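Local structure of geranylgeranyl pyrophosphate synthase (Corynebacterium glutamicum, 3LK5) at residues Val351-Pro354 with Asp355-Ala359; Thr302-Arg305 with Ala306-Lys310; Ala95-Glu98 with Phe99-Ala102. The protein probably condenses allylic and isopentenyl diphosphates into longer isoprenoid diphosphates, a magnesium-dependent prenyl transfer. All coordinates share one frame; numbering follows the deposited sequence.

Interaction 1 of 3, residues Val351-Pro354 with Asp355-Ala359; sequences VDIP and DEVRA
Arg358 reaches back from the first turn of helix 355-369 over Ile353, in the loop that leads into the helix. Arg358 CB lies 4.0 Å from Ile353 CG2. CG stands anti to the backbone N (chi1 -180°), and the chain runs straight on to CD. It then bends at chi3 (-79°), which brings the guanidinium back to the loop. NE has a weak, long ion pair with Asp349. Arg358 NH1 is 3.3 Å from Ile353 O. Arg358 NH2 is 2.8 Å from Val351 O, which lies at the edge of the guanidinium, near its plane. The same NH2 is hydrogen-bonded to Leu348 O. Ile353 CB packs over one face of the flat group, 3.9 Å from Arg358 NH2 and off the centre of the face. The loop thus surrounds the guanidinium with backbone oxygens and the apolar CB of Ile353.

Pro354 is the N-cap residue. Pro354 O accepts a nearly straight bond from Arg358 N (3.0 Å, 170°). This bond closes the first helical turn. Val357 adds the apolar part of the contact. Val357 CB meets Ile353 CG2 at 3.9 Å, with the two side chains crossing at about a right angle. Val357 CG2 lies beside the proline ring, 4.0 Å from Pro354 CB.

This first turn joins the loop after helix 329-347 to the start of helix 355-369. Val351 and Ile353 rest on Leu238 of helix 236-263. Val357 packs on Leu75 and Ala76 of helix 65-78, and Pro354 touches His80 just beyond that helix.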
# COMPACT_ATOMS: atom_id res chain seq x y z
N VAL A 351 -29.44 -4.48 -20.84
CA VAL A 351 -28.58 -4.06 -21.93
C VAL A 351 -28.22 -5.32 -22.71
O VAL A 351 -28.41 -6.43 -22.21
CB VAL A 351 -27.30 -3.33 -21.38
CG1 VAL A 351 -26.51 -4.26 -20.48
CG2 VAL A 351 -26.43 -2.80 -22.52
N ASP A 352 -27.70 -5.16 -23.92
CA ASP A 352 -27.30 -6.31 -24.69
C ASP A 352 -25.92 -6.79 -24.26
O ASP A 352 -24.96 -6.02 -24.24
CB ASP A 352 -27.34 -6.01 -26.20
CG ASP A 352 -26.99 -7.24 -27.03
OD1 ASP A 352 -27.55 -8.34 -26.76
OD2 ASP A 352 -26.14 -7.12 -27.95
N ILE A 353 -25.84 -8.07 -23.93
CA ILE A 353 -24.59 -8.73 -23.52
C ILE A 353 -24.52 -10.05 -24.31
O ILE A 353 -25.55 -10.70 -24.47
CB ILE A 353 -24.63 -9.03 -22.00
CG1 ILE A 353 -24.41 -7.74 -21.21
CG2 ILE A 353 -23.58 -10.06 -21.58
CD1 ILE A 353 -24.84 -7.86 -19.76
N PRO A 354 -23.32 -10.44 -24.83
CA PRO A 354 -23.31 -11.71 -25.58
C PRO A 354 -23.94 -12.81 -24.73
O PRO A 354 -23.77 -12.81 -23.49
CB PRO A 354 -21.81 -11.99 -25.79
CG PRO A 354 -21.15 -10.65 -25.69
CD PRO A 354 -21.97 -9.84 -24.71
N ASP A 355 -24.68 -13.72 -25.38
CA ASP A 355 -25.43 -14.79 -24.66
C ASP A 355 -24.60 -15.57 -23.66
O ASP A 355 -25.04 -15.82 -22.54
CB ASP A 355 -26.01 -15.83 -25.65
CG ASP A 355 -27.24 -15.33 -26.36
OD1 ASP A 355 -27.74 -14.26 -25.98
OD2 ASP A 355 -27.71 -16.02 -27.31
N GLU A 356 -23.42 -15.99 -24.10
CA GLU A 356 -22.55 -16.84 -23.29
C GLU A 356 -22.01 -16.10 -22.06
O GLU A 356 -21.84 -16.70 -20.98
CB GLU A 356 -21.43 -17.43 -24.17
CG GLU A 356 -20.00 -17.43 -23.58
CD GLU A 356 -19.80 -18.47 -22.49
OE1 GLU A 356 -20.64 -19.40 -22.37
OE2 GLU A 356 -18.80 -18.37 -21.75
N VAL A 357 -21.71 -14.81 -22.22
CA VAL A 357 -21.25 -13.99 -21.11
C VAL A 357 -22.37 -13.78 -20.07
O VAL A 357 -22.15 -13.94 -18.86
CB VAL A 357 -20.70 -12.64 -21.60
CG1 VAL A 357 -20.15 -11.83 -20.42
CG2 VAL A 357 -19.57 -12.88 -22.65
N ARG A 358 -23.59 -13.49 -20.55
CA ARG A 358 -24.74 -13.35 -19.67
C ARG A 358 -24.95 -14.62 -18.86
O ARG A 358 -25.17 -14.57 -17.64
CB ARG A 358 -26.02 -13.01 -20.45
CG ARG A 358 -27.23 -12.85 -19.56
CD ARG A 358 -28.48 -12.44 -20.34
NE ARG A 358 -28.51 -11.01 -20.66
CZ ARG A 358 -28.45 -10.55 -21.91
NH1 ARG A 358 -28.35 -11.42 -22.91
NH2 ARG A 358 -28.49 -9.25 -22.18
N ALA A 359 -24.92 -15.76 -19.56
CA ALA A 359 -25.10 -17.07 -18.95
C ALA A 359 -24.11 -17.30 -17.84
O ALA A 359 -24.44 -17.77 -16.74
CB ALA A 359 -24.98 -18.20 -20.03

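Interaction 2 of 3, residues Thr302-Arg305 with Ala306-Lys310; sequences TAIR and AGVGK
Ile304 and Val308 meet where helix 298-307 ends and the chain turns into a loop. The backbone bond from Val308 N to Ile304 O measures 3.1 Å, and that from Ala306 N to Thr302 O measures 2.8 Å. Between them the pattern slackens. Gly307 N makes two weak bonds, one to Ala303 O at 3.0 Å and one to Ile304 O at 3.2 Å. Ile304 O therefore receives two N-H groups, from Gly307 and Val308. Val308 is the first residue to leave helical angles (psi 128°). Gly309 follows with a positive phi of 76°, and Lys310 N bonds back to Gly307 O.

Val308 CG1 touches Ile304 CG2 at 4.0 Å. The Val308 branches also flank Ile304 O, with CG1 at 3.4 Å and CG2 at 3.5 Å. CG1 stands beside the backbone N of Val308 (chi1 -65°), turned to the isoleucine. Lys310 folds back over the turn, and its NZ comes within 3.5 Å of Arg305 O. The extended Arg305 chain leads elsewhere, to salt bridges with Glu203 and Asp294.

Ile304 and Val308 both pack on Leu286 of helix 284-296, and Ile304 also touches His323 and Ile324 of helix 314-326. The helix ends at Gly307, and the chain then reverses through a type II beta turn, Gly307 to Lys310, with glycine at its third position.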
# COMPACT_ATOMS: atom_id res chain seq x y z
N THR A 302 -28.42 -11.08 26.09
CA THR A 302 -27.28 -10.90 26.99
C THR A 302 -26.16 -11.90 26.71
O THR A 302 -24.97 -11.51 26.58
CB THR A 302 -27.74 -10.97 28.47
OG1 THR A 302 -28.64 -9.89 28.71
CG2 THR A 302 -26.56 -10.91 29.43
N ALA A 303 -26.54 -13.18 26.60
CA ALA A 303 -25.62 -14.28 26.25
C ALA A 303 -24.91 -14.07 24.90
O ALA A 303 -23.69 -14.27 24.81
CB ALA A 303 -26.36 -15.63 26.28
N ILE A 304 -25.64 -13.61 23.88
CA ILE A 304 -25.00 -13.23 22.58
C ILE A 304 -24.00 -12.06 22.74
O ILE A 304 -22.84 -12.13 22.29
CB ILE A 304 -26.04 -12.91 21.48
CG1 ILE A 304 -26.95 -14.12 21.20
CG2 ILE A 304 -25.35 -12.50 20.17
CD1 ILE A 304 -28.19 -13.75 20.39
N ARG A 305 -24.46 -10.98 23.37
CA ARG A 305 -23.58 -9.83 23.64
C ARG A 305 -22.32 -10.18 24.42
O ARG A 305 -21.23 -9.72 24.08
CB ARG A 305 -24.34 -8.74 24.38
CG ARG A 305 -24.99 -7.81 23.44
CD ARG A 305 -25.72 -6.71 24.15
NE ARG A 305 -26.50 -6.02 23.14
CZ ARG A 305 -27.82 -6.06 23.05
NH1 ARG A 305 -28.41 -5.42 22.05
NH2 ARG A 305 -28.55 -6.73 23.94
N ALA A 306 -22.47 -11.01 25.45
CA ALA A 306 -21.36 -11.37 26.32
C ALA A 306 -20.39 -12.29 25.61
O ALA A 306 -19.19 -12.27 25.89
CB ALA A 306 -21.86 -12.03 27.60
N GLY A 307 -20.90 -13.08 24.67
CA GLY A 307 -20.13 -14.15 24.06
C GLY A 307 -19.37 -13.81 22.79
O GLY A 307 -18.29 -14.34 22.58
N VAL A 308 -19.92 -12.95 21.93
CA VAL A 308 -19.31 -12.71 20.61
C VAL A 308 -17.95 -12.05 20.70
O VAL A 308 -17.78 -11.02 21.36
CB VAL A 308 -20.21 -11.91 19.63
CG1 VAL A 308 -21.47 -12.71 19.28
CG2 VAL A 308 -20.55 -10.51 20.19
N GLY A 309 -16.98 -12.66 20.02
CA GLY A 309 -15.60 -12.16 19.98
C GLY A 309 -14.85 -12.42 21.27
O GLY A 309 -13.73 -11.95 21.44
N LYS A 310 -15.48 -13.18 22.17
CA LYS A 310 -14.90 -13.46 23.49
C LYS A 310 -14.84 -14.95 23.82
O LYS A 310 -13.95 -15.39 24.53
CB LYS A 310 -15.67 -12.71 24.59
CG LYS A 310 -15.57 -11.19 24.47
CD LYS A 310 -16.47 -10.49 25.48
CE LYS A 310 -17.06 -9.22 24.90
NZ LYS A 310 -18.23 -8.77 25.72

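Interaction 3 of 3, residues Ala95-Glu98 with Phe99-Ala102; sequences ASLE and FIQA
Helix 87-111 is a central helix of the all-helical prenyltransferase fold. Asp108 lies near its C-terminal end and Asp112 just beyond, in the first aspartate-rich motif of the family. Both bind magnesium in this protein, though none is bound to this chain. Leu97 and Ile100 meet on one side. Their side chains run alongside each other in the same direction, with Leu97 CD2 4.1 Å from Ile100 CD1. Both also pack on Met183 of helix 170-199.

Phe99 N bonds to Ser96 O at 3.0 Å. The donor stands 56° out of the carbonyl plane, and the N-H...O angle is 135°. Four-residue spacing follows: Gln101 N to Leu97 O at 3.0 Å, then Ala102 N to Glu98 O at 2.8 Å. Phe99 CB lies 3.5 Å from Ser96 O, at the ring edge.

The buried Glu98 carboxylate pairs with Arg64, outside the two segments. Gln101 OE1 bonds to Tyr219 OH, and its side chain is about 7 Å from that of Asp108. Apolar groups bed the helix, Arg64 probably offsets the buried charge of Glu98, and Gln101 brings a polar group toward the metal-binding end.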
# COMPACT_ATOMS: atom_id res chain seq x y z
N ALA A 95 -5.48 -9.83 -13.53
CA ALA A 95 -4.74 -10.59 -12.54
C ALA A 95 -4.15 -9.70 -11.45
O ALA A 95 -3.96 -10.16 -10.31
CB ALA A 95 -3.59 -11.39 -13.23
N SER A 96 -3.89 -8.43 -11.78
CA SER A 96 -3.27 -7.50 -10.80
C SER A 96 -4.16 -7.38 -9.54
O SER A 96 -3.67 -7.09 -8.44
CB SER A 96 -3.05 -6.10 -11.41
OG SER A 96 -4.31 -5.45 -11.56
N LEU A 97 -5.47 -7.59 -9.70
CA LEU A 97 -6.38 -7.59 -8.55
C LEU A 97 -6.01 -8.59 -7.46
O LEU A 97 -6.31 -8.35 -6.29
CB LEU A 97 -7.82 -7.87 -9.00
CG LEU A 97 -8.36 -6.82 -9.98
CD1 LEU A 97 -9.78 -7.19 -10.38
CD2 LEU A 97 -8.38 -5.42 -9.33
N GLU A 98 -5.37 -9.70 -7.83
CA GLU A 98 -4.90 -10.65 -6.81
C GLU A 98 -3.86 -10.04 -5.86
O GLU A 98 -3.76 -10.45 -4.69
CB GLU A 98 -4.30 -11.89 -7.46
CG GLU A 98 -5.37 -12.73 -8.14
CD GLU A 98 -6.48 -13.14 -7.13
OE1 GLU A 98 -6.18 -13.79 -6.09
OE2 GLU A 98 -7.63 -12.75 -7.32
N PHE A 99 -3.06 -9.11 -6.36
CA PHE A 99 -2.11 -8.45 -5.44
C PHE A 99 -2.79 -7.51 -4.45
O PHE A 99 -2.36 -7.39 -3.30
CB PHE A 99 -1.01 -7.73 -6.23
CG PHE A 99 0.08 -8.62 -6.69
CD1 PHE A 99 0.88 -9.30 -5.78
CD2 PHE A 99 0.35 -8.74 -8.05
CE1 PHE A 99 1.94 -10.10 -6.20
CE2 PHE A 99 1.41 -9.53 -8.48
CZ PHE A 99 2.20 -10.22 -7.54
N ILE A 100 -3.85 -6.84 -4.89
CA ILE A 100 -4.64 -6.02 -3.96
C ILE A 100 -5.19 -6.95 -2.91
O ILE A 100 -5.11 -6.66 -1.71
CB ILE A 100 -5.79 -5.29 -4.66
CG1 ILE A 100 -5.20 -4.36 -5.73
CG2 ILE A 100 -6.59 -4.43 -3.61
CD1 ILE A 100 -6.27 -3.51 -6.44
N GLN A 101 -5.75 -8.08 -3.36
CA GLN A 101 -6.35 -9.01 -2.39
C GLN A 101 -5.32 -9.61 -1.45
O GLN A 101 -5.62 -9.86 -0.27
CB GLN A 101 -7.11 -10.11 -3.15
CG GLN A 101 -7.66 -11.25 -2.27
CD GLN A 101 -8.83 -10.86 -1.38
OE1 GLN A 101 -9.17 -9.67 -1.18
NE2 GLN A 101 -9.48 -11.88 -0.83
N ALA A 102 -4.12 -9.89 -1.97
CA ALA A 102 -3.06 -10.41 -1.11
C ALA A 102 -2.78 -9.41 0.01
O ALA A 102 -2.66 -9.80 1.18
CB ALA A 102 -1.81 -10.72 -1.88

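How the interactions relate
All three contacts are local, within one turn or so of a helix, but they sample different parts of it. Interaction 1 is a helix start, interaction 2 a helix end and interaction 3 the middle of a long helix. Interaction 3 is buried, its centre about 10 Å from that of the chain. The other two are partly buried and lie on opposite sides of that centre, their own centres about 46 Å apart. Interactions 1 and 3 both pack on helix 65-78; their nearest atoms are still about 15 Å apart. At the two helix ends, charged side chains approach backbone oxygens, and Arg305 of interaction 2 also makes salt bridges. In interaction 3, Glu98 and Gln101 pair with the side chains of Arg64 and Tyr219.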